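Local coordinates for protein transcriptional regulator, LacI family (Arthrobacter sp., PDB 4RKQ) that probably regulates transcription as a LacI-family protein, its periplasmic-binding-protein-like core likely binding a sugar or similar small effector, at residues A171-A175 and F198-M202; E191-I195 and E219-V223. One frame throughout, in Å; residues are numbered along the deposited sequence.

Interactions 1 and 2 lie at opposite ends of strand 194-197, with centres about 17 Å apart. Interaction 2 (191-195 with 219-223) is a buried contact at the start of two parallel strands, built from backbone hydrogen bonds and a cysteine sulfur packed against an isoleucine. Interaction 1 (171-175 with 198-202) is partly buried and lies where strands give way to helices; side chains do its work: a carboxylate meets an amide and the edge of a ring, the amide binding a diol, while a methionine packs behind them. Helix 200-212 ties them together: it begins within interaction 1 and runs on to lie over the side chains of Ile195, Cys221 and Val223 in interaction 2.

Interaction 1: A171-A175 and F198-M202; sequences AEETA and FNDLM. With EDO (1,2-ethanediol), chain F.
The Glu173 carboxylate meets two flat groups, the ring of Phe198 and the amide of Asn199. It reaches the ring at its edge, OE2 lying near the ring plane 3.8 Å from Phe198 CE2, with the carboxylate and ring planes 65° apart. The same oxygen is 3.0 Å from Asn199 ND2, the amide and carboxylate planes being inclined at 58°. Glu173 spans the gap because CG is anti to the backbone N (chi1 -173°) and the chain stays extended beyond it. Asn199 works from both ends of its amide: OD1 accepts from Met202 N, capping helix 200-212, while ND2 donates to O1 of a 1,2-ethanediol at 3.0 Å.

Met202 crosses the glutamate chain at about a right angle; SD is 3.9 Å from Glu173 CA, and a bend at the last torsion carries CE to 3.5 Å from Ala171 O. Farther along, the methyls of Leu201 divide between helix and turn: CD1 packs 4.0 Å from Ala175 CB at the start of helix 175-188, and CD2 approaches Glu173 O in the turn. Exchanging Glu173 for an alanine would probably leave Asn199 ND2 without its carboxylate neighbour and the edge of Phe198 without the oxygen that lies beside it.

The diol, probably from the crystallisation liquor, is also bonded to Asn27, Arg151 and Asp227, consistent with the effector pocket between the two lobes of LacI-type proteins. Arg151 makes a cation-pi contact with Phe198 as well. Glu173 centres an inverse gamma turn linking strand 166-171 to helix 175-188, whose start Thr174 caps through Ala177 N. Met202 is wedged between Ala178 of that helix and Ala136 of strand 131-136, and Ala175 packs on Leu234 of the second subunit.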
# COMPACT_ATOMS: atom_id res chain seq x y z
N ALA A 171 -8.87 0.76 19.67
CA ALA A 171 -7.52 1.24 19.44
C ALA A 171 -7.53 2.12 18.18
O ALA A 171 -8.45 2.03 17.33
CB ALA A 171 -6.57 0.05 19.27
N GLU A 172 -6.49 2.93 18.05
CA GLU A 172 -6.26 3.73 16.85
C GLU A 172 -6.03 2.79 15.69
O GLU A 172 -5.51 1.70 15.88
CB GLU A 172 -5.02 4.62 17.05
CG GLU A 172 -4.94 5.88 16.20
CD GLU A 172 -3.52 6.41 16.10
OE1 GLU A 172 -2.73 6.18 17.04
OE2 GLU A 172 -3.18 7.05 15.08
N GLU A 173 -6.38 3.22 14.48
CA GLU A 173 -6.44 2.30 13.34
C GLU A 173 -5.02 2.15 12.73
O GLU A 173 -4.77 2.62 11.64
CB GLU A 173 -7.43 2.88 12.30
CG GLU A 173 -7.78 2.00 11.10
CD GLU A 173 -8.70 2.67 10.09
OE1 GLU A 173 -9.38 3.65 10.42
OE2 GLU A 173 -8.78 2.21 8.95
N THR A 174 -4.07 1.57 13.46
CA THR A 174 -2.77 1.18 12.90
C THR A 174 -2.49 -0.23 13.39
O THR A 174 -3.09 -0.68 14.36
CB THR A 174 -1.65 2.13 13.34
OG1 THR A 174 -1.46 2.01 14.75
CG2 THR A 174 -1.97 3.61 12.97
N ALA A 175 -1.60 -0.94 12.69
CA ALA A 175 -1.19 -2.28 13.12
C ALA A 175 -0.55 -2.23 14.49
O ALA A 175 -0.83 -3.08 15.32
CB ALA A 175 -0.25 -2.90 12.10
N PHE A 198 -11.71 -4.66 13.14
CA PHE A 198 -12.27 -3.61 12.32
C PHE A 198 -11.82 -3.72 10.86
O PHE A 198 -12.62 -3.57 9.95
CB PHE A 198 -11.86 -2.24 12.92
CG PHE A 198 -12.29 -1.08 12.11
CD1 PHE A 198 -13.57 -0.57 12.24
CD2 PHE A 198 -11.42 -0.51 11.18
CE1 PHE A 198 -13.99 0.50 11.45
CE2 PHE A 198 -11.84 0.56 10.39
CZ PHE A 198 -13.12 1.07 10.52
N ASN A 199 -10.53 -3.95 10.64
CA ASN A 199 -10.05 -4.22 9.33
C ASN A 199 -8.80 -5.06 9.36
O ASN A 199 -8.24 -5.35 10.45
CB ASN A 199 -9.81 -2.90 8.54
CG ASN A 199 -8.77 -1.99 9.19
OD1 ASN A 199 -8.01 -2.39 10.06
ND2 ASN A 199 -8.74 -0.74 8.74
N ASP A 200 -8.34 -5.42 8.16
CA ASP A 200 -7.11 -6.23 7.97
C ASP A 200 -5.83 -5.64 8.54
O ASP A 200 -5.01 -6.37 9.09
CB ASP A 200 -6.87 -6.57 6.50
CG ASP A 200 -7.88 -7.56 5.92
OD1 ASP A 200 -8.69 -8.10 6.68
OD2 ASP A 200 -7.84 -7.79 4.67
N LEU A 201 -5.61 -4.34 8.39
CA LEU A 201 -4.44 -3.71 8.95
C LEU A 201 -4.40 -3.91 10.48
O LEU A 201 -3.37 -4.29 11.05
CB LEU A 201 -4.45 -2.23 8.63
CG LEU A 201 -3.27 -1.46 9.20
CD1 LEU A 201 -1.99 -2.01 8.65
CD2 LEU A 201 -3.42 0.05 8.93
N MET A 202 -5.54 -3.65 11.13
CA MET A 202 -5.62 -3.89 12.59
C MET A 202 -5.46 -5.39 12.88
O MET A 202 -4.79 -5.77 13.82
CB MET A 202 -6.92 -3.29 13.18
CG MET A 202 -6.98 -1.74 13.13
SD MET A 202 -8.43 -1.02 13.92
CE MET A 202 -7.84 -0.98 15.60
C1 EDO F . -10.67 0.82 5.76
O1 EDO F . -9.67 -0.20 5.90
C2 EDO F . -11.79 0.38 4.84
O2 EDO F . -12.43 -0.71 5.51

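Interaction 2: E191-I195 and E219-V223; sequences ETDGI and EDCAV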
# COMPACT_ATOMS: atom_id res chain seq x y z
N GLU A 191 -8.36 -16.28 28.16
CA GLU A 191 -9.35 -17.20 27.62
C GLU A 191 -9.81 -16.86 26.18
O GLU A 191 -10.41 -17.70 25.49
CB GLU A 191 -10.55 -17.29 28.61
CG GLU A 191 -11.45 -16.05 28.76
CD GLU A 191 -10.94 -14.97 29.72
OE1 GLU A 191 -9.73 -14.93 30.03
OE2 GLU A 191 -11.73 -14.12 30.17
N THR A 192 -9.49 -15.65 25.72
CA THR A 192 -9.99 -15.16 24.42
C THR A 192 -9.67 -16.15 23.34
O THR A 192 -8.51 -16.50 23.12
CB THR A 192 -9.35 -13.78 24.11
OG1 THR A 192 -9.65 -12.90 25.17
CG2 THR A 192 -9.91 -13.16 22.81
N ASP A 193 -10.69 -16.63 22.63
CA ASP A 193 -10.39 -17.57 21.58
C ASP A 193 -10.94 -17.16 20.21
O ASP A 193 -10.84 -17.91 19.25
CB ASP A 193 -10.88 -18.97 21.97
CG ASP A 193 -12.36 -19.02 22.20
OD1 ASP A 193 -12.94 -17.93 22.31
OD2 ASP A 193 -12.94 -20.15 22.27
N GLY A 194 -11.50 -15.97 20.08
CA GLY A 194 -11.83 -15.50 18.73
C GLY A 194 -11.86 -14.00 18.69
O GLY A 194 -12.45 -13.40 19.56
N ILE A 195 -11.21 -13.40 17.68
CA ILE A 195 -11.10 -11.96 17.59
C ILE A 195 -11.49 -11.48 16.20
O ILE A 195 -10.92 -11.93 15.20
CB ILE A 195 -9.68 -11.48 17.91
CG1 ILE A 195 -9.32 -11.82 19.37
CG2 ILE A 195 -9.56 -9.97 17.68
CD1 ILE A 195 -7.93 -11.44 19.78
N GLU A 219 -5.36 -22.36 16.26
CA GLU A 219 -5.66 -23.45 17.22
C GLU A 219 -6.14 -22.93 18.56
O GLU A 219 -7.16 -23.39 19.09
CB GLU A 219 -4.46 -24.41 17.40
CG GLU A 219 -4.16 -25.21 16.14
CD GLU A 219 -3.20 -24.50 15.18
OE1 GLU A 219 -2.80 -23.35 15.44
OE2 GLU A 219 -2.83 -25.09 14.15
N ASP A 220 -5.43 -21.96 19.10
CA ASP A 220 -5.85 -21.34 20.34
C ASP A 220 -6.81 -20.15 20.16
O ASP A 220 -7.73 -19.96 20.98
CB ASP A 220 -4.65 -20.89 21.13
CG ASP A 220 -3.77 -22.05 21.54
OD1 ASP A 220 -4.28 -23.04 22.06
OD2 ASP A 220 -2.56 -22.01 21.29
N CYS A 221 -6.58 -19.34 19.13
CA CYS A 221 -7.44 -18.15 18.87
C CYS A 221 -7.61 -17.91 17.36
O CYS A 221 -6.64 -17.98 16.59
CB CYS A 221 -6.88 -16.93 19.61
SG CYS A 221 -7.98 -15.46 19.64
N ALA A 222 -8.85 -17.75 16.92
CA ALA A 222 -9.16 -17.45 15.55
C ALA A 222 -9.08 -15.92 15.34
O ALA A 222 -9.28 -15.14 16.26
CB ALA A 222 -10.54 -17.97 15.21
N VAL A 223 -8.77 -15.50 14.12
CA VAL A 223 -8.75 -14.08 13.79
C VAL A 223 -9.43 -13.88 12.44
O VAL A 223 -9.18 -14.65 11.46
CB VAL A 223 -7.32 -13.49 13.78
CG1 VAL A 223 -7.32 -11.99 13.41
CG2 VAL A 223 -6.63 -13.66 15.11
O HOH W 1 -7.36 -19.22 23.44
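Cys221 turns its sulfur toward the backbone of Asp193 and Gly194 where two parallel strands, 194-197 and 222-225, begin; with helix 200-212 between them in the chain they form a beta-alpha-beta unit of the periplasmic-binding-protein-like fold. With SG anti to its own backbone N (chi1 -170°), the thiol reaches across the strands, 3.6 Å from Gly194 N and 3.9 Å from Ile195 CG1. Ile195 and Val223 project from one face of the sheet, where helix 200-212 covers them: Val206 lies on Ile195, Leu207 on Val223, and Leu210 on both Val223 and Cys221. Ala222 points to the other face, beside Gly194, which presents no side chain there, and touches Arg128.

Two backbone bonds join the segments, and the pairing runs on to Ile224, which bonds to Ile195. Ala222 N donates to Asp193 O along a fairly straight path (167° at the hydrogen), although it approaches from above the carbonyl plane, and Ala222 O accepts from Ile195 N at 3.0 Å. The acidic side chains lead elsewhere: the Asp193 carboxylate accepts from the backbone N atoms of Gln129 and His130, while Asp220 forms a salt bridge with Arg216 and lies about 4 Å, by its side chain, from a bound magnesium ion. Nevertheless, CB of Asp193 still comes within 3.4 Å of Asp220 O. At the far end of the pairing, Val223 CA makes a CA-H...O contact of 3.4 Å with Ile195 O.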